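Local coordinates for phenazine biosynthesis protein, PhzF family (Bacillus anthracis, PDB 3EDN), which is a PhzF-family protein with a diaminopimelate epimerase-like fold and probably acts as an isomerase, at residues I4-Y9 against P21-L26; G44-F50 against M61-P66; K170-E176 against C201-Y205. All blocks are in the same frame, centred on the assembly; numbering follows the deposited sequence.

Contact 1: I4-Y9 against P21-L26; sequences INVFHY and PAGIVL
The ring of F7 lies against the side chain of L26, the two crossing at about a right angle, with L26 CD1 meeting F7 CE2 at 3.5 Å. The two segments pair in the antiparallel beta hairpin of strands 3-11 and 20-25, the first hairpin of the diaminopimelate epimerase-like fold. F7 with I24 and Y9 with A22 are hydrogen-bonded pairs, and H8 with G23 is the non-hydrogen-bonded pair between them. The bond from F7 N to I24 O, 2.9 Å long, is almost straight at 175°, whereas the return bond from I24 N to F7 O is bent to 138°. On the face that carries F7, I24 and Y9, I24 runs obliquely past the tyrosine and sets its CD1 3.6 Å from Y9 CD1. Its CG1 stands anti to the carbonyl carbon (chi1 -49°), which carries CD1 toward that ring; helix 74-86 covers this side, with T80 and A83 touching I24, while R87 bonds to Y9 OH. The other face is turned toward helix 33-43, where I39 meets I4 and V43 meets V6. Here I4 CG2 and V25 CG2 touch at 4.2 Å, and the imidazole of H8, hydrogen-bonded to D10 and K293, lies alongside P21. At the end where the strands part, a water donates to N5 O at 2.7 Å and accepts from L26 N at 3.0 Å, in the plane of the F7 ring and at its edge.

Contact 2: G44-F50 against M61-P66; sequences GFNETSF and MRYFTP. With SO4 (sulfate ion), chain O.
E47 OE2 lies in the plane of the Y63 ring, at its edge, 3.4 Å from Y63 CD1, and the same carboxylate oxygen accepts from S49 OG over 2.7 Å through its syn lone pair. E47 reaches this place because its chain, with CG anti to the backbone N (chi1 -175°), bends at chi2. Beyond the strand pair, R62 NH2 donates to O2 of a sulfate ion, 2.8 Å away and in the guanidinium plane. The sulfate, probably from the crystallisation liquor, is also held by K101 and by the backbone N of E34 of the second subunit, while E69 forms a salt bridge with R62 NE. Two pairs of backbone bonds join the strands: T48 with F64, where T48 N meets F64 O at 2.8 Å, and F50 with R62, where R62 N meets F50 O at 3.1 Å. Between them S49 and Y63 form the non-hydrogen-bonded pair. Across the face that bears T48, F50 and F64, the two phenylalanine rings stand at 90° to each other, F50 CE2 touching F64 CD2 at 3.5 Å. V43, Q37 and A40 of helix 33-43 cover T48 and F64, and at the open end of the strands P66 CG packs on F45 O. The whole is an antiparallel beta hairpin, 48-52 with 59-64, in the diaminopimelate epimerase-like fold, its R62 end lying at the subunit interface.

Contact 3: K170-E176 against C201-Y205; sequences KNLDVCE and CLETY
E203 OE1 is gripped by two donors at the start of helix 172-177. L172 N reaches it over 2.9 Å in an almost straight bond (174°), coming from the anti side and 33° out of the carboxylate plane, and a water that accepts from D173 N donates to the same oxygen, also at 2.9 Å. E203 extends its side chain to get there, with CG anti to the backbone N (chi1 -174°). The first amides of a helix lack partners within the helix, and the carboxylate takes up L172 N directly and D173 N through the water; the helix N terminus probably helps to stabilise its negative charge. N171 is the N-cap proper, its OD1 accepting from V174 N, so side chains from both segments share the capping. A second water bridges K170 O and E203 N. Further along, Y205 OH donates to the anti lone pair of E176 OE2 at 2.6 Å; the carboxylate is nearly coplanar with the ring, and OE2 lies at the ring's edge, near its plane. L172 packs between these polar links: its CD1 sits over the centre of the Y205 ring, 3.7 Å from the centroid, a CH-pi contact. Its other methyl, CD2, packs on C201 SG at 3.8 Å. C175 SG lies 3.9 Å from C201 SG, the two sulfurs in van der Waals contact. C175 also borders H212 and E261. The short helix thus rests on the loop that leaves strand 196-201, with H212 of the following strand 211-216 touching L172, C175 and C201.

From the N terminus, contact 1 closes the hairpin loop between strands 3-11 and 20-25. Helix 33-43 then leads to contact 2, which closes a second hairpin, 48-52 with 59-64. The two loops follow in series, neither enclosing the other, but they adjoin in space: strands 20-25 and 48-52 run parallel as neighbours, with G23 O probably accepting from S49 N at 2.8 Å and H8 packing against F45. Contact 3 comes much later and closes a longer loop, through helix 185-188 and strand 196-201. It lies on the opposite side of the chain's centre, its centre about 33 Å from that of contact 1, and ties helix 172-177 to the loop before strand 211-216.

Contact 1: I4-Y9 against P21-L26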
loop_
_atom_site.group_PDB
_atom_site.type_symbol
_atom_site.label_atom_id
_atom_site.label_comp_id
_atom_site.label_asym_id
_atom_site.label_seq_id
_atom_site.Cartn_x
_atom_site.Cartn_y
_atom_site.Cartn_z
ATOM N N ILE A 4 -0.097 -15.312 -6.830
ATOM C CA ILE A 4 -0.244 -14.120 -7.664
ATOM C C ILE A 4 0.248 -14.426 -9.069
ATOM O O ILE A 4 1.368 -14.901 -9.239
ATOM C CB ILE A 4 0.582 -12.938 -7.112
ATOM C CG1 ILE A 4 0.364 -12.753 -5.606
ATOM C CG2 ILE A 4 0.275 -11.655 -7.893
ATOM C CD1 ILE A 4 -1.077 -12.632 -5.203
ATOM N N ASN A 5 -0.579 -14.160 -10.073
ATOM C CA ASN A 5 -0.143 -14.333 -11.455
ATOM C C ASN A 5 0.581 -13.079 -11.931
ATOM O O ASN A 5 0.040 -11.969 -11.860
ATOM C CB ASN A 5 -1.328 -14.643 -12.368
ATOM C CG ASN A 5 -1.927 -16.018 -12.108
ATOM O OD1 ASN A 5 -1.214 -16.991 -11.848
ATOM N ND2 ASN A 5 -3.238 -16.103 -12.214
ATOM N N VAL A 6 1.811 -13.264 -12.396
ATOM C CA VAL A 6 2.639 -12.157 -12.870
ATOM C C VAL A 6 2.932 -12.380 -14.342
ATOM O O VAL A 6 3.259 -13.477 -14.759
ATOM C CB VAL A 6 3.947 -12.096 -12.078
ATOM C CG1 VAL A 6 4.803 -10.895 -12.502
ATOM C CG2 VAL A 6 3.631 -11.999 -10.590
ATOM N N PHE A 7 2.813 -11.316 -15.134
ATOM C CA PHE A 7 3.169 -11.388 -16.543
ATOM C C PHE A 7 4.519 -10.742 -16.790
ATOM O O PHE A 7 4.935 -9.810 -16.089
ATOM C CB PHE A 7 2.086 -10.729 -17.403
ATOM C CG PHE A 7 0.819 -11.522 -17.463
ATOM C CD1 PHE A 7 0.574 -12.374 -18.521
ATOM C CD2 PHE A 7 -0.118 -11.421 -16.445
ATOM C CE1 PHE A 7 -0.587 -13.118 -18.568
ATOM C CE2 PHE A 7 -1.268 -12.169 -16.484
ATOM C CZ PHE A 7 -1.504 -13.008 -17.555
ATOM N N HIS A 8 5.220 -11.294 -17.762
ATOM C CA HIS A 8 6.445 -10.716 -18.280
ATOM C C HIS A 8 6.143 -10.274 -19.711
ATOM O O HIS A 8 5.809 -11.114 -20.554
ATOM C CB HIS A 8 7.519 -11.799 -18.265
ATOM C CG HIS A 8 8.791 -11.433 -18.958
ATOM N ND1 HIS A 8 9.833 -12.328 -19.074
ATOM C CD2 HIS A 8 9.199 -10.292 -19.565
ATOM C CE1 HIS A 8 10.827 -11.759 -19.735
ATOM N NE2 HIS A 8 10.470 -10.526 -20.043
ATOM N N TYR A 9 6.184 -8.954 -19.953
ATOM C CA TYR A 9 6.146 -8.395 -21.312
ATOM C C TYR A 9 7.478 -7.726 -21.532
ATOM O O TYR A 9 8.053 -7.180 -20.584
ATOM C CB TYR A 9 5.023 -7.342 -21.457
ATOM C CG TYR A 9 3.689 -7.954 -21.791
ATOM C CD1 TYR A 9 3.041 -8.780 -20.879
ATOM C CD2 TYR A 9 3.079 -7.727 -23.026
ATOM C CE1 TYR A 9 1.827 -9.364 -21.183
ATOM C CE2 TYR A 9 1.858 -8.304 -23.343
ATOM C CZ TYR A 9 1.232 -9.119 -22.402
ATOM O OH TYR A 9 0.027 -9.713 -22.706
ATOM N N PRO A 21 12.565 -5.997 -20.120
ATOM C CA PRO A 21 11.528 -6.712 -19.344
ATOM C C PRO A 21 10.712 -5.835 -18.430
ATOM O O PRO A 21 11.232 -4.928 -17.744
ATOM C CB PRO A 21 12.347 -7.672 -18.476
ATOM C CG PRO A 21 13.568 -7.946 -19.327
ATOM C CD PRO A 21 13.902 -6.556 -19.860
ATOM N N ALA A 22 9.418 -6.133 -18.412
ATOM C CA ALA A 22 8.476 -5.403 -17.605
ATOM C C ALA A 22 7.611 -6.466 -16.914
ATOM O O ALA A 22 6.852 -7.168 -17.577
ATOM C CB ALA A 22 7.617 -4.502 -18.514
ATOM N N GLY A 23 7.720 -6.580 -15.586
ATOM C CA GLY A 23 6.800 -7.430 -14.822
ATOM C C GLY A 23 5.483 -6.693 -14.649
ATOM O O GLY A 23 5.455 -5.481 -14.536
ATOM N N ILE A 24 4.383 -7.433 -14.642
ATOM C CA ILE A 24 3.073 -6.806 -14.535
ATOM C C ILE A 24 2.112 -7.650 -13.714
ATOM O O ILE A 24 1.956 -8.847 -13.946
ATOM C CB ILE A 24 2.426 -6.617 -15.938
ATOM C CG1 ILE A 24 3.381 -5.962 -16.941
ATOM C CG2 ILE A 24 1.126 -5.821 -15.839
ATOM C CD1 ILE A 24 2.938 -6.164 -18.380
ATOM N N VAL A 25 1.501 -7.009 -12.737
ATOM C CA VAL A 25 0.304 -7.549 -12.083
ATOM C C VAL A 25 -0.871 -6.714 -12.612
ATOM O O VAL A 25 -0.988 -5.525 -12.327
ATOM C CB VAL A 25 0.422 -7.477 -10.560
ATOM C CG1 VAL A 25 -0.908 -7.885 -9.865
ATOM C CG2 VAL A 25 1.586 -8.353 -10.103
ATOM N N LEU A 26 -1.726 -7.363 -13.397
ATOM C CA LEU A 26 -2.775 -6.680 -14.155
ATOM C C LEU A 26 -3.913 -6.118 -13.304
ATOM O O LEU A 26 -4.584 -5.194 -13.742
ATOM C CB LEU A 26 -3.365 -7.627 -15.206
ATOM C CG LEU A 26 -2.435 -8.091 -16.341
ATOM C CD1 LEU A 26 -3.092 -9.239 -17.101
ATOM C CD2 LEU A 26 -2.144 -6.933 -17.261
HETATM O O HOH W 1 -1.659 -10.399 -13.280
#

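Contact 2: G44-F50 against M61-P66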
loop_
_atom_site.group_PDB
_atom_site.type_symbol
_atom_site.label_atom_id
_atom_site.label_comp_id
_atom_site.label_asym_id
_atom_site.label_seq_id
_atom_site.Cartn_x
_atom_site.Cartn_y
_atom_site.Cartn_z
ATOM N N GLY A 44 12.053 -10.449 -9.507
ATOM C CA GLY A 44 13.475 -10.240 -9.764
ATOM C C GLY A 44 13.807 -9.575 -11.087
ATOM O O GLY A 44 14.983 -9.531 -11.478
ATOM N N PHE A 45 12.794 -9.073 -11.794
ATOM C CA PHE A 45 13.049 -8.262 -12.984
ATOM C C PHE A 45 13.482 -6.872 -12.562
ATOM O O PHE A 45 13.282 -6.474 -11.423
ATOM C CB PHE A 45 11.813 -8.100 -13.870
ATOM C CG PHE A 45 11.254 -9.379 -14.414
ATOM C CD1 PHE A 45 11.941 -10.587 -14.338
ATOM C CD2 PHE A 45 10.009 -9.355 -15.028
ATOM C CE1 PHE A 45 11.374 -11.767 -14.864
ATOM C CE2 PHE A 45 9.444 -10.511 -15.550
ATOM C CZ PHE A 45 10.128 -11.717 -15.471
ATOM N N ASN A 46 14.033 -6.109 -13.495
ATOM C CA ASN A 46 14.423 -4.739 -13.207
ATOM C C ASN A 46 13.278 -3.912 -12.623
ATOM O O ASN A 46 13.502 -3.018 -11.799
ATOM C CB ASN A 46 15.007 -4.070 -14.458
ATOM C CG ASN A 46 14.005 -3.968 -15.563
ATOM O OD1 ASN A 46 13.880 -4.873 -16.402
ATOM N ND2 ASN A 46 13.267 -2.883 -15.573
ATOM N N GLU A 47 12.048 -4.209 -13.057
ATOM C CA GLU A 47 10.878 -3.494 -12.557
ATOM C C GLU A 47 9.629 -4.327 -12.784
ATOM O O GLU A 47 9.525 -5.059 -13.780
ATOM C CB GLU A 47 10.749 -2.129 -13.243
ATOM C CG GLU A 47 9.634 -1.229 -12.716
ATOM C CD GLU A 47 8.304 -1.419 -13.432
ATOM O OE1 GLU A 47 8.232 -2.109 -14.479
ATOM O OE2 GLU A 47 7.309 -0.872 -12.905
ATOM N N THR A 48 8.702 -4.223 -11.825
ATOM C CA THR A 48 7.358 -4.829 -11.888
ATOM C C THR A 48 6.342 -3.738 -11.565
ATOM O O THR A 48 6.509 -3.010 -10.576
ATOM C CB THR A 48 7.220 -6.004 -10.900
ATOM O OG1 THR A 48 8.129 -7.033 -11.278
ATOM C CG2 THR A 48 5.813 -6.588 -10.927
ATOM N N SER A 49 5.335 -3.604 -12.434
ATOM C CA SER A 49 4.238 -2.634 -12.267
ATOM C C SER A 49 2.946 -3.287 -11.779
ATOM O O SER A 49 2.659 -4.465 -12.044
ATOM C CB SER A 49 3.889 -1.894 -13.575
ATOM O OG SER A 49 5.013 -1.318 -14.220
ATOM N N PHE A 50 2.148 -2.473 -11.102
ATOM C CA PHE A 50 0.924 -2.913 -10.462
ATOM C C PHE A 50 -0.213 -1.991 -10.871
ATOM O O PHE A 50 -0.127 -0.778 -10.676
ATOM C CB PHE A 50 1.140 -2.861 -8.956
ATOM C CG PHE A 50 2.213 -3.804 -8.496
ATOM C CD1 PHE A 50 1.877 -5.086 -8.083
ATOM C CD2 PHE A 50 3.546 -3.430 -8.510
ATOM C CE1 PHE A 50 2.850 -5.983 -7.685
ATOM C CE2 PHE A 50 4.535 -4.330 -8.125
ATOM C CZ PHE A 50 4.185 -5.600 -7.704
HETATM N N MSE A 61 -1.065 3.459 -11.338
HETATM C CA MSE A 61 -0.000 2.468 -11.463
HETATM C C MSE A 61 1.043 2.722 -10.407
HETATM O O MSE A 61 1.398 3.865 -10.156
HETATM C CB MSE A 61 0.686 2.581 -12.823
HETATM C CG MSE A 61 -0.015 1.879 -13.946
HETATM SE SE MSE A 61 1.167 1.739 -15.503
HETATM C CE MSE A 61 2.361 0.508 -14.866
ATOM N N ARG A 62 1.557 1.658 -9.801
ATOM C CA ARG A 62 2.747 1.775 -8.965
ATOM C C ARG A 62 3.849 0.931 -9.588
ATOM O O ARG A 62 3.573 -0.111 -10.213
ATOM C CB ARG A 62 2.452 1.377 -7.514
ATOM C CG ARG A 62 1.522 2.376 -6.813
ATOM C CD ARG A 62 1.146 1.937 -5.397
ATOM N NE ARG A 62 2.201 2.194 -4.436
ATOM C CZ ARG A 62 2.046 2.166 -3.116
ATOM N NH1 ARG A 62 0.850 1.888 -2.572
ATOM N NH2 ARG A 62 3.087 2.441 -2.338
ATOM N N TYR A 63 5.090 1.378 -9.405
ATOM C CA TYR A 63 6.256 0.795 -10.080
ATOM C C TYR A 63 7.287 0.391 -9.028
ATOM O O TYR A 63 7.641 1.218 -8.190
ATOM C CB TYR A 63 6.895 1.849 -10.974
ATOM C CG TYR A 63 5.955 2.570 -11.936
ATOM C CD1 TYR A 63 5.633 2.023 -13.192
ATOM C CD2 TYR A 63 5.449 3.834 -11.629
ATOM C CE1 TYR A 63 4.817 2.703 -14.072
ATOM C CE2 TYR A 63 4.612 4.515 -12.515
ATOM C CZ TYR A 63 4.314 3.958 -13.736
ATOM O OH TYR A 63 3.500 4.629 -14.630
ATOM N N PHE A 64 7.751 -0.857 -9.049
ATOM C CA PHE A 64 8.734 -1.302 -8.057
ATOM C C PHE A 64 9.912 -2.007 -8.698
ATOM O O PHE A 64 9.729 -2.829 -9.589
ATOM C CB PHE A 64 8.105 -2.301 -7.078
ATOM C CG PHE A 64 7.128 -1.701 -6.126
ATOM C CD1 PHE A 64 7.519 -1.389 -4.829
ATOM C CD2 PHE A 64 5.810 -1.469 -6.512
ATOM C CE1 PHE A 64 6.623 -0.839 -3.920
ATOM C CE2 PHE A 64 4.912 -0.933 -5.615
ATOM C CZ PHE A 64 5.320 -0.613 -4.312
ATOM N N THR A 65 11.119 -1.677 -8.251
ATOM C CA THR A 65 12.274 -2.513 -8.515
ATOM C C THR A 65 12.273 -3.618 -7.449
ATOM O O THR A 65 11.433 -3.619 -6.542
ATOM C CB THR A 65 13.560 -1.697 -8.407
ATOM O OG1 THR A 65 13.735 -1.291 -7.047
ATOM C CG2 THR A 65 13.470 -0.463 -9.260
ATOM N N PRO A 66 13.173 -4.602 -7.565
ATOM C CA PRO A 66 13.259 -5.612 -6.515
ATOM C C PRO A 66 13.471 -5.040 -5.117
ATOM O O PRO A 66 13.141 -5.697 -4.131
ATOM C CB PRO A 66 14.462 -6.457 -6.950
ATOM C CG PRO A 66 14.419 -6.359 -8.441
ATOM C CD PRO A 66 14.070 -4.915 -8.692
HETATM S S SO4 O . 2.791 4.491 0.664
HETATM O O1 SO4 O . 1.540 4.486 1.415
HETATM O O2 SO4 O . 3.192 3.131 0.332
HETATM O O3 SO4 O . 2.625 5.286 -0.547
HETATM O O4 SO4 O . 3.808 5.098 1.525
#

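Contact 3: K170-E176 against C201-Y205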
loop_
_atom_site.group_PDB
_atom_site.type_symbol
_atom_site.label_atom_id
_atom_site.label_comp_id
_atom_site.label_asym_id
_atom_site.label_seq_id
_atom_site.Cartn_x
_atom_site.Cartn_y
_atom_site.Cartn_z
ATOM N N LYS A 170 32.318 6.478 -33.937
ATOM C CA LYS A 170 32.402 6.447 -35.392
ATOM C C LYS A 170 31.369 5.544 -36.068
ATOM O O LYS A 170 30.759 5.945 -37.053
ATOM C CB LYS A 170 33.820 6.078 -35.836
ATOM C CG LYS A 170 34.800 7.258 -35.782
ATOM C CD LYS A 170 36.221 6.797 -36.126
ATOM C CE LYS A 170 37.139 7.982 -36.409
ATOM N NZ LYS A 170 37.212 8.960 -35.319
ATOM N N ASN A 171 31.169 4.339 -35.539
ATOM C CA ASN A 171 30.308 3.359 -36.214
ATOM C C ASN A 171 29.969 2.152 -35.348
ATOM O O ASN A 171 30.359 2.102 -34.174
ATOM C CB ASN A 171 30.928 2.942 -37.558
ATOM C CG ASN A 171 32.331 2.404 -37.417
ATOM O OD1 ASN A 171 32.681 1.770 -36.423
ATOM N ND2 ASN A 171 33.155 2.663 -38.423
ATOM N N LEU A 172 29.258 1.171 -35.925
ATOM C CA LEU A 172 28.848 -0.018 -35.163
ATOM C C LEU A 172 30.016 -0.895 -34.731
ATOM O O LEU A 172 29.989 -1.494 -33.646
ATOM C CB LEU A 172 27.820 -0.839 -35.937
ATOM C CG LEU A 172 26.495 -0.149 -36.209
ATOM C CD1 LEU A 172 25.660 -0.999 -37.172
ATOM C CD2 LEU A 172 25.730 0.174 -34.903
ATOM N N ASP A 173 31.057 -0.942 -35.562
ATOM C CA ASP A 173 32.244 -1.698 -35.202
ATOM C C ASP A 173 32.829 -1.185 -33.891
ATOM O O ASP A 173 33.281 -1.970 -33.064
ATOM C CB ASP A 173 33.293 -1.657 -36.319
ATOM C CG ASP A 173 32.927 -2.542 -37.490
ATOM O OD1 ASP A 173 31.984 -3.342 -37.338
ATOM O OD2 ASP A 173 33.568 -2.443 -38.559
ATOM N N VAL A 174 32.801 0.134 -33.694
ATOM C CA VAL A 174 33.239 0.716 -32.431
ATOM C C VAL A 174 32.312 0.295 -31.294
ATOM O O VAL A 174 32.763 -0.112 -30.227
ATOM C CB VAL A 174 33.307 2.266 -32.510
ATOM C CG1 VAL A 174 33.531 2.855 -31.138
ATOM C CG2 VAL A 174 34.398 2.718 -33.490
ATOM N N CYS A 175 31.008 0.367 -31.532
ATOM C CA CYS A 175 30.064 -0.004 -30.484
ATOM C C CYS A 175 30.272 -1.441 -30.024
ATOM O O CYS A 175 30.151 -1.723 -28.828
ATOM C CB CYS A 175 28.634 0.180 -30.964
ATOM S SG CYS A 175 28.159 1.906 -31.135
ATOM N N GLU A 176 30.592 -2.329 -30.971
ATOM C CA GLU A 176 30.766 -3.767 -30.686
ATOM C C GLU A 176 31.952 -4.029 -29.754
ATOM O O GLU A 176 31.958 -5.017 -29.009
ATOM C CB GLU A 176 30.918 -4.564 -31.997
ATOM C CG GLU A 176 29.639 -4.615 -32.847
ATOM C CD GLU A 176 29.815 -5.261 -34.223
ATOM O OE1 GLU A 176 30.848 -5.922 -34.468
ATOM O OE2 GLU A 176 28.905 -5.104 -35.068
ATOM N N CYS A 201 25.727 6.206 -32.538
ATOM C CA CYS A 201 26.200 6.472 -33.908
ATOM C C CYS A 201 25.027 6.478 -34.883
ATOM O O CYS A 201 23.936 6.001 -34.558
ATOM C CB CYS A 201 27.266 5.474 -34.353
ATOM S SG CYS A 201 26.740 3.751 -34.323
ATOM N N LEU A 202 25.222 7.042 -36.075
ATOM C CA LEU A 202 24.124 7.110 -37.039
ATOM C C LEU A 202 23.986 5.833 -37.872
ATOM O O LEU A 202 22.900 5.559 -38.405
ATOM C CB LEU A 202 24.262 8.324 -37.964
ATOM C CG LEU A 202 24.193 9.687 -37.260
ATOM C CD1 LEU A 202 24.192 10.827 -38.293
ATOM C CD2 LEU A 202 22.991 9.772 -36.330
ATOM N N GLU A 203 25.064 5.061 -37.996
ATOM C CA GLU A 203 24.975 3.727 -38.611
ATOM C C GLU A 203 24.085 2.836 -37.746
ATOM O O GLU A 203 24.233 2.832 -36.531
ATOM C CB GLU A 203 26.354 3.067 -38.759
ATOM C CG GLU A 203 26.282 1.752 -39.539
ATOM C CD GLU A 203 27.585 0.945 -39.565
ATOM O OE1 GLU A 203 28.497 1.192 -38.767
ATOM O OE2 GLU A 203 27.679 0.011 -40.392
ATOM N N THR A 204 23.202 2.062 -38.371
ATOM C CA THR A 204 22.289 1.213 -37.604
ATOM C C THR A 204 22.206 -0.210 -38.148
ATOM O O THR A 204 22.455 -0.454 -39.342
ATOM C CB THR A 204 20.866 1.804 -37.573
ATOM O OG1 THR A 204 20.366 1.917 -38.910
ATOM C CG2 THR A 204 20.842 3.194 -36.938
ATOM N N TYR A 205 21.843 -1.143 -37.271
ATOM C CA TYR A 205 21.596 -2.516 -37.692
ATOM C C TYR A 205 20.255 -2.661 -38.404
ATOM O O TYR A 205 20.138 -3.434 -39.358
ATOM C CB TYR A 205 21.610 -3.463 -36.489
ATOM C CG TYR A 205 22.965 -3.650 -35.863
ATOM C CD1 TYR A 205 23.955 -4.391 -36.507
ATOM C CD2 TYR A 205 23.259 -3.107 -34.618
ATOM C CE1 TYR A 205 25.216 -4.572 -35.928
ATOM C CE2 TYR A 205 24.504 -3.282 -34.035
ATOM C CZ TYR A 205 25.476 -4.018 -34.692
ATOM O OH TYR A 205 26.710 -4.179 -34.096
HETATM O O HOH W 2 27.971 6.062 -37.871
HETATM O O HOH W 3 30.810 -0.518 -38.415
#